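Local coordinates for protein Dye type peroxidase A (Streptomyces lividans 1326, PDB 6GZW) that is a haem-dependent dye-decolourising peroxidase that probably uses hydrogen peroxide to oxidise dyes and other reducing substrates, at residues 192-195 against 196-200; 305-308 against 309-312; 326-329 against 330-333. All coordinates share one frame; numbering follows the deposited sequence.

Interaction 1: 192-195 against 196-200; sequences EADF and DRRIF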
loop_
_atom_site.group_PDB
_atom_site.type_symbol
_atom_site.label_atom_id
_atom_site.label_comp_id
_atom_site.label_asym_id
_atom_site.label_seq_id
_atom_site.Cartn_x
_atom_site.Cartn_y
_atom_site.Cartn_z
ATOM N N GLU A 192 17.229 11.959 24.796
ATOM C CA GLU A 192 18.342 11.136 25.273
ATOM C C GLU A 192 19.636 11.912 25.012
ATOM O O GLU A 192 19.761 12.580 23.992
ATOM C CB GLU A 192 18.293 9.758 24.584
ATOM C CG GLU A 192 16.925 9.084 24.746
ATOM C CD GLU A 192 16.726 7.827 23.889
ATOM O OE1 GLU A 192 17.650 7.443 23.129
ATOM O OE2 GLU A 192 15.621 7.234 23.958
ATOM N N ALA A 193 20.590 11.842 25.952
ATOM C CA ALA A 193 21.737 12.809 26.017
ATOM C C ALA A 193 22.664 12.885 24.794
ATOM O O ALA A 193 23.219 13.959 24.461
ATOM C CB ALA A 193 22.569 12.580 27.273
ATOM N N ASP A 194 22.803 11.748 24.117
ATOM C CA ASP A 194 23.707 11.633 22.983
ATOM C C ASP A 194 22.912 11.681 21.663
ATOM O O ASP A 194 23.495 11.491 20.601
ATOM C CB ASP A 194 24.543 10.342 23.090
ATOM C CG ASP A 194 23.724 9.132 23.496
ATOM O OD1 ASP A 194 22.453 9.211 23.603
ATOM O OD2 ASP A 194 24.358 8.081 23.754
ATOM N N PHE A 195 21.615 11.983 21.737
ATOM C CA PHE A 195 20.766 11.931 20.532
ATOM C C PHE A 195 21.226 12.865 19.411
ATOM O O PHE A 195 21.514 12.419 18.313
ATOM C CB PHE A 195 19.307 12.216 20.846
ATOM C CG PHE A 195 18.419 12.075 19.653
ATOM C CD1 PHE A 195 18.023 10.821 19.226
ATOM C CD2 PHE A 195 18.041 13.180 18.922
ATOM C CE1 PHE A 195 17.210 10.665 18.124
ATOM C CE2 PHE A 195 17.230 13.023 17.804
ATOM C CZ PHE A 195 16.820 11.768 17.404
ATOM N N ASP A 196 21.302 14.165 19.686
ATOM C CA ASP A 196 21.734 15.129 18.669
ATOM C C ASP A 196 23.097 14.794 18.085
ATOM O O ASP A 196 23.292 14.818 16.865
ATOM C CB ASP A 196 21.791 16.553 19.241
ATOM C CG ASP A 196 20.427 17.201 19.383
ATOM O OD1 ASP A 196 19.389 16.504 19.528
ATOM O OD2 ASP A 196 20.398 18.445 19.345
ATOM N N ARG A 197 24.061 14.473 18.948
ATOM C CA ARG A 197 25.366 14.073 18.463
ATOM C C ARG A 197 25.289 12.855 17.522
ATOM O O ARG A 197 26.017 12.800 16.518
ATOM C CB ARG A 197 26.371 13.786 19.612
ATOM C CG ARG A 197 27.749 13.374 19.089
ATOM C CD ARG A 197 28.868 13.322 20.120
ATOM N NE ARG A 197 28.627 12.354 21.192
ATOM C CZ ARG A 197 28.080 12.620 22.383
ATOM N NH1 ARG A 197 27.655 13.839 22.718
ATOM N NH2 ARG A 197 27.944 11.636 23.261
ATOM N N ARG A 198 24.435 11.887 17.855
ATOM C CA ARG A 198 24.384 10.637 17.074
ATOM C C ARG A 198 23.774 10.833 15.683
ATOM O O ARG A 198 24.221 10.212 14.724
ATOM C CB ARG A 198 23.600 9.573 17.817
ATOM C CG ARG A 198 24.346 8.918 18.959
ATOM C CD ARG A 198 23.399 8.188 19.873
ATOM N NE ARG A 198 24.097 7.124 20.595
ATOM C CZ ARG A 198 23.496 6.149 21.268
ATOM N NH1 ARG A 198 22.185 6.094 21.396
ATOM N NH2 ARG A 198 24.233 5.207 21.827
ATOM N N ILE A 199 22.789 11.717 15.602
ATOM C CA ILE A 199 21.867 11.758 14.480
ATOM C C ILE A 199 22.053 12.984 13.573
ATOM O O ILE A 199 21.852 12.859 12.375
ATOM C CB ILE A 199 20.426 11.665 15.015
ATOM C CG1 ILE A 199 20.238 10.409 15.905
ATOM C CG2 ILE A 199 19.390 11.664 13.882
ATOM C CD1 ILE A 199 20.763 9.131 15.300
ATOM N N PHE A 200 22.461 14.141 14.109
ATOM C CA PHE A 200 22.502 15.372 13.300
ATOM C C PHE A 200 23.882 15.998 13.200
ATOM O O PHE A 200 24.669 15.990 14.167
ATOM C CB PHE A 200 21.542 16.409 13.866
ATOM C CG PHE A 200 20.089 16.025 13.756
ATOM C CD1 PHE A 200 19.466 15.934 12.516
ATOM C CD2 PHE A 200 19.319 15.810 14.897
ATOM C CE1 PHE A 200 18.115 15.585 12.417
ATOM C CE2 PHE A 200 17.983 15.459 14.806
ATOM C CZ PHE A 200 17.370 15.360 13.566
HETATM O O HOH W 1 20.377 8.566 21.798
HETATM O O HOH W 2 20.870 15.301 22.511
HETATM O O HOH W 3 23.959 14.978 21.786
#
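The first turn of helix 195-199 holds this contact, where Asp194, at the N-cap position, meets Arg198; the Asp194 side chain makes no capping bond and turns to the arginine instead. Arg198 N donates to Asp194 O over 2.9 Å. Alongside this backbone bond the two charged groups stack: their planes lie 17° apart, and Asp194 OD2 sits over the centre of the guanidinium face, 3.3 Å from Arg198 NE. No N-H points at the oxygen, so the salt bridge is one of charges alone. Asp194 OD1 instead takes a bond from water 1 at 2.8 Å, and the same water bonds weakly to Arg198 NH1. A type I turn from Glu192 to Phe195 leads into the helix, and waters link Glu192 O to Asp196 N and Ala193 O to Arg197 N. A leucine in place of Arg198 would probably leave the Asp194 carboxylate without its stacked positive charge. On the buried side, Phe195 CG stands anti to the backbone N (chi1 -176°), which brings a face of the ring against Ile199: CG1 lies 4.0 Å from the ring centroid in a CH-pi contact, while Phe195 CE2 meets Phe200 CE2 at 3.9 Å.

Interaction 2: 305-308 against 309-312; sequences SYHD and GFDA
Strand 300-310 runs extended to His307, kinks at Asp308 and Gly309, and is extended again at Phe310; the positive phi of Gly309 (117°) would jam any side chain against the carbonyl O of Asp308. The peptide of this glycine passes across one face of the His307 imidazole: Gly309 N lies 3.4 Å from the ring plane, displaced toward the rim, and Gly309 O comes within 3.4 Å of His307 CE1. Beyond the glycine, Phe310 turns its ring back toward the histidine. The two rings form an offset edge-to-face pair, the edge of His307 directed at the face of Phe310, with centroids 5.3 Å apart and planes at 69°. The touching atoms are His307 CE1 and Phe310 CE1, 3.7 Å apart. His307 CG swings away from the backbone N to lie beside the carbonyl carbon (chi1 171°), which carries the imidazole along the chain over Gly309. Its polar end is bound by the second subunit: NE2 is hydrogen-bonded to Gln158 of that chain, and Phe139 of the same subunit adds another edge-to-face ring. Asp308 takes no part in the ring pair and forms a salt bridge with Arg225 through OD2. Within the subunit, strand 300-310 pairs with strand 316-326 as a beta hairpin, with His307 packed on Ala318 and Phe310 on Pro316. Ser305 is backbone-bonded to Phe162 of strand 153-162, which His307 also touches; that strand lies at the far end of the sheet order, consistent with the barrel-like closure of the dimeric alpha/beta-barrel clan.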
loop_
_atom_site.group_PDB
_atom_site.type_symbol
_atom_site.label_atom_id
_atom_site.label_comp_id
_atom_site.label_asym_id
_atom_site.label_seq_id
_atom_site.Cartn_x
_atom_site.Cartn_y
_atom_site.Cartn_z
ATOM N N SER A 305 7.586 -1.262 5.675
ATOM C CA SER A 305 7.580 -2.622 5.130
ATOM C C SER A 305 7.123 -2.547 3.651
ATOM O O SER A 305 6.570 -1.528 3.225
ATOM C CB SER A 305 6.672 -3.544 5.957
ATOM O OG SER A 305 7.212 -3.724 7.265
ATOM N N TYR A 306 7.478 -3.556 2.852
ATOM C CA TYR A 306 7.040 -3.622 1.451
ATOM C C TYR A 306 6.612 -5.001 1.053
ATOM O O TYR A 306 7.042 -6.027 1.624
ATOM C CB TYR A 306 8.099 -3.063 0.487
ATOM C CG TYR A 306 9.323 -3.955 0.226
ATOM C CD1 TYR A 306 9.348 -4.880 -0.814
ATOM C CD2 TYR A 306 10.462 -3.853 1.010
ATOM C CE1 TYR A 306 10.459 -5.686 -1.064
ATOM C CE2 TYR A 306 11.589 -4.658 0.758
ATOM C CZ TYR A 306 11.600 -5.539 -0.284
ATOM O OH TYR A 306 12.717 -6.318 -0.532
ATOM N N HIS A 307 5.719 -5.011 0.091
ATOM C CA HIS A 307 5.304 -6.200 -0.619
ATOM C C HIS A 307 4.856 -5.807 -2.015
ATOM O O HIS A 307 3.880 -5.084 -2.151
ATOM C CB HIS A 307 4.175 -6.879 0.083
ATOM C CG HIS A 307 3.597 -7.984 -0.731
ATOM N ND1 HIS A 307 4.303 -9.133 -1.017
ATOM C CD2 HIS A 307 2.418 -8.080 -1.394
ATOM C CE1 HIS A 307 3.567 -9.903 -1.797
ATOM N NE2 HIS A 307 2.423 -9.288 -2.040
ATOM N N ASP A 308 5.588 -6.260 -3.030
ATOM C CA ASP A 308 5.311 -5.886 -4.415
ATOM C C ASP A 308 4.754 -7.011 -5.265
ATOM O O ASP A 308 4.538 -6.842 -6.471
ATOM C CB ASP A 308 6.547 -5.248 -5.010
ATOM C CG ASP A 308 6.758 -3.844 -4.481
ATOM O OD1 ASP A 308 5.876 -2.970 -4.653
ATOM O OD2 ASP A 308 7.810 -3.564 -3.926
ATOM N N GLY A 309 4.419 -8.118 -4.634
ATOM C CA GLY A 309 3.790 -9.226 -5.364
ATOM C C GLY A 309 4.694 -10.420 -5.297
ATOM O O GLY A 309 5.620 -10.506 -4.440
ATOM N N PHE A 310 4.419 -11.376 -6.175
ATOM C CA PHE A 310 5.090 -12.656 -6.219
ATOM C C PHE A 310 5.739 -12.848 -7.584
ATOM O O PHE A 310 5.154 -12.458 -8.604
ATOM C CB PHE A 310 4.064 -13.757 -5.996
ATOM C CG PHE A 310 3.538 -13.822 -4.575
ATOM C CD1 PHE A 310 2.456 -13.017 -4.168
ATOM C CD2 PHE A 310 4.138 -14.661 -3.631
ATOM C CE1 PHE A 310 1.962 -13.093 -2.873
ATOM C CE2 PHE A 310 3.652 -14.708 -2.326
ATOM C CZ PHE A 310 2.570 -13.929 -1.953
ATOM N N ASP A 311 6.926 -13.463 -7.610
ATOM C CA ASP A 311 7.552 -13.796 -8.884
ATOM C C ASP A 311 6.854 -15.014 -9.503
ATOM O O ASP A 311 5.975 -15.633 -8.887
ATOM C CB ASP A 311 9.111 -13.905 -8.799
ATOM C CG ASP A 311 9.626 -15.153 -8.116
ATOM O OD1 ASP A 311 8.875 -16.076 -7.833
ATOM O OD2 ASP A 311 10.874 -15.213 -7.900
ATOM N N ALA A 312 7.249 -15.353 -10.723
ATOM C CA ALA A 312 6.654 -16.477 -11.445
ATOM C C ALA A 312 6.758 -17.794 -10.686
ATOM O O ALA A 312 5.948 -18.699 -10.865
ATOM C CB ALA A 312 7.292 -16.600 -12.825
#

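Interaction 3: 326-329 against 330-333; sequences QADP and LRGF. With HEM (protoporphyrin IX containing Fe), chain C.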
loop_
_atom_site.group_PDB
_atom_site.type_symbol
_atom_site.label_atom_id
_atom_site.label_comp_id
_atom_site.label_asym_id
_atom_site.label_seq_id
_atom_site.Cartn_x
_atom_site.Cartn_y
_atom_site.Cartn_z
ATOM N N GLN A 326 21.819 9.054 10.613
ATOM C CA GLN A 326 22.991 9.257 11.462
ATOM C C GLN A 326 23.739 10.522 11.050
ATOM O O GLN A 326 23.614 10.977 9.908
ATOM C CB GLN A 326 23.931 8.054 11.344
ATOM C CG GLN A 326 24.326 7.698 9.926
ATOM C CD GLN A 326 23.581 6.497 9.368
ATOM O OE1 GLN A 326 23.848 5.349 9.766
ATOM N NE2 GLN A 326 22.670 6.740 8.439
ATOM N N ALA A 327 24.540 11.075 11.962
ATOM C CA ALA A 327 25.358 12.249 11.634
ATOM C C ALA A 327 26.493 11.882 10.704
ATOM O O ALA A 327 26.970 12.738 9.975
ATOM C CB ALA A 327 25.916 12.902 12.903
ATOM N N ASP A 328 26.936 10.624 10.734
ATOM C CA ASP A 328 28.050 10.158 9.917
ATOM C C ASP A 328 27.891 8.649 9.647
ATOM O O ASP A 328 27.951 7.877 10.599
ATOM C CB ASP A 328 29.369 10.428 10.689
ATOM C CG ASP A 328 30.591 9.856 10.016
ATOM O OD1 ASP A 328 30.527 9.345 8.881
ATOM O OD2 ASP A 328 31.699 9.924 10.641
ATOM N N PRO A 329 27.737 8.216 8.369
ATOM C CA PRO A 329 27.572 6.752 8.144
ATOM C C PRO A 329 28.696 5.870 8.700
ATOM O O PRO A 329 28.458 4.723 9.099
ATOM C CB PRO A 329 27.509 6.633 6.615
ATOM C CG PRO A 329 27.033 7.956 6.158
ATOM C CD PRO A 329 27.618 8.971 7.100
ATOM N N LEU A 330 29.919 6.410 8.734
ATOM C CA LEU A 330 31.034 5.680 9.326
ATOM C C LEU A 330 30.942 5.512 10.858
ATOM O O LEU A 330 31.733 4.740 11.417
ATOM C CB LEU A 330 32.349 6.341 8.925
ATOM C CG LEU A 330 32.699 6.401 7.441
ATOM C CD1 LEU A 330 34.138 6.897 7.268
ATOM C CD2 LEU A 330 32.527 5.073 6.711
ATOM N N ARG A 331 30.043 6.236 11.532
ATOM C CA ARG A 331 29.710 5.998 12.943
ATOM C C ARG A 331 28.273 5.494 13.143
ATOM O O ARG A 331 27.682 5.694 14.210
ATOM C CB ARG A 331 29.911 7.284 13.769
ATOM C CG ARG A 331 31.341 7.818 13.731
ATOM C CD ARG A 331 31.653 8.804 14.862
ATOM N NE ARG A 331 30.886 10.053 14.846
ATOM C CZ ARG A 331 31.083 11.097 14.029
ATOM N NH1 ARG A 331 32.009 11.090 13.067
ATOM N NH2 ARG A 331 30.305 12.172 14.167
ATOM N N GLY A 332 27.711 4.849 12.117
ATOM C CA GLY A 332 26.339 4.331 12.201
ATOM C C GLY A 332 26.223 3.091 11.350
ATOM O O GLY A 332 26.792 2.051 11.658
ATOM N N PHE A 333 25.496 3.211 10.240
ATOM C CA PHE A 333 25.241 2.080 9.342
ATOM C C PHE A 333 26.467 1.267 8.961
ATOM O O PHE A 333 26.441 0.039 9.039
ATOM C CB PHE A 333 24.526 2.547 8.071
ATOM C CG PHE A 333 24.279 1.438 7.080
ATOM C CD1 PHE A 333 23.181 0.607 7.244
ATOM C CD2 PHE A 333 25.146 1.182 6.037
ATOM C CE1 PHE A 333 22.954 -0.438 6.345
ATOM C CE2 PHE A 333 24.949 0.125 5.160
ATOM C CZ PHE A 333 23.836 -0.682 5.311
HETATM C CHA HEM C . 17.267 -3.925 16.299
HETATM C CHB HEM C . 15.053 -6.557 12.893
HETATM C CHC HEM C . 18.231 -4.879 9.625
HETATM C CHD HEM C . 20.416 -2.266 13.023
HETATM C C1A HEM C . 16.400 -4.778 15.668
HETATM C C2A HEM C . 15.372 -5.516 16.324
HETATM C C3A HEM C . 14.763 -6.251 15.360
HETATM C C4A HEM C . 15.414 -5.976 14.112
HETATM C CMA HEM C . 13.585 -7.183 15.512
HETATM C CAA HEM C . 15.027 -5.506 17.807
HETATM C CBA HEM C . 14.001 -4.484 18.274
HETATM C CGA HEM C . 14.533 -3.093 18.184
HETATM O O1A HEM C . 15.259 -2.586 19.081
HETATM O O2A HEM C . 14.270 -2.394 17.164
HETATM C C1B HEM C . 15.725 -6.302 11.684
HETATM C C2B HEM C . 15.334 -6.837 10.422
HETATM C C3B HEM C . 16.208 -6.392 9.480
HETATM C C4B HEM C . 17.175 -5.524 10.221
HETATM C CMB HEM C . 14.187 -7.772 10.190
HETATM C CAB HEM C . 16.201 -6.580 8.014
HETATM C CBB HEM C . 15.114 -6.822 7.300
HETATM C C1C HEM C . 19.138 -4.059 10.258
HETATM C C2C HEM C . 20.222 -3.406 9.615
HETATM C C3C HEM C . 20.860 -2.668 10.597
HETATM C C4C HEM C . 20.125 -2.859 11.822
HETATM C CMC HEM C . 20.635 -3.508 8.179
HETATM C CAC HEM C . 22.089 -1.842 10.520
HETATM C CBC HEM C . 23.081 -1.934 9.623
HETATM C C1D HEM C . 19.647 -2.498 14.170
HETATM C C2D HEM C . 19.963 -1.780 15.418
HETATM C C3D HEM C . 19.094 -2.236 16.341
HETATM C C4D HEM C . 18.251 -3.237 15.625
HETATM C CMD HEM C . 21.030 -0.708 15.622
HETATM C CAD HEM C . 19.029 -1.797 17.795
HETATM C CBD HEM C . 20.031 -2.552 18.675
HETATM C CGD HEM C . 19.984 -2.040 20.081
HETATM O O1D HEM C . 19.265 -2.612 20.948
HETATM O O2D HEM C . 20.648 -1.025 20.374
HETATM N NA HEM C . 16.484 -5.139 14.331
HETATM N NB HEM C . 16.826 -5.560 11.512
HETATM N NC HEM C . 19.125 -3.775 11.583
HETATM N ND HEM C . 18.687 -3.422 14.351
HETATM FE FE HEM C . 17.805 -4.479 12.991
HETATM O O HOH W 4 16.625 -2.958 12.516
#
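A side-chain amide, that of Gln326, supplies the acceptor for the first N-H of helix 333-343: Phe333 N donates to Gln326 OE1 over 2.7 Å, with an N-H...O angle of 158° and the donor somewhat tilted from the carbonyl plane. The glutamine gets there by folding, with CG wedged between the backbone N and the carbonyl carbon (chi1 54°) and a further bend at chi2. Its other end is held too, NE2 being bonded to Tyr220 O, so both polar atoms of the buried amide are satisfied and its rotation is fixed. Gly332, at the N-cap position, has no side chain to crowd OE1; a CB there would clash with it. Between these ends the chain winds through a tight turn. Arg331 N reaches Asp328 O at 2.8 Å and Gly332 N reaches Pro329 O at 3.1 Å, each donor standing above the plane of its carbonyl. Asp328 also uses its carboxylate twice. OD1 accepts from Leu330 N at 3.0 Å, an Asx turn, met from above the carboxylate plane, while OD2 forms a salt bridge with Arg331 NH1 at 2.7 Å. The carboxylate and guanidinium planes are 79° apart, and a bend at chi3 folds the arginine back across the turn, laying one guanidinium face over Asp328 CB. At the far end, the Phe333 ring, a member of the haem pocket, touches a haem vinyl group, CD1 lying 3.5 Å from its terminal carbon HEM CBC; water 4 occupies a coordination position of the iron. A charged pair thus probably steadies the surface side of the turn, while the neutral amide probably helps fix the buried helix start from which an apolar ring reaches the haem periphery.

How the interactions relate
Along the chain the three contacts follow in series, none nesting in or crossing another. Each is local; interactions 1 and 3 close turns at helix starts, while interaction 2 lies along a kinked strand end. Interaction 1 comes first and lies at the start of helix 195-199, ahead of strand 219-228. Interaction 2 lies at the end of strand 300-310, before the hairpin turns into strand 316-326. That strand leads to interaction 3, which joins it to helix 333-343. Interactions 1 and 3 meet in space, their centres about 12 Å apart: Arg198 O and Ala327 N are probably hydrogen-bonded at 2.9 Å, and Ala327 CB packs on the helix end. Interaction 2 stands apart, its centre about 30 Å from that of interaction 3, at the subunit interface.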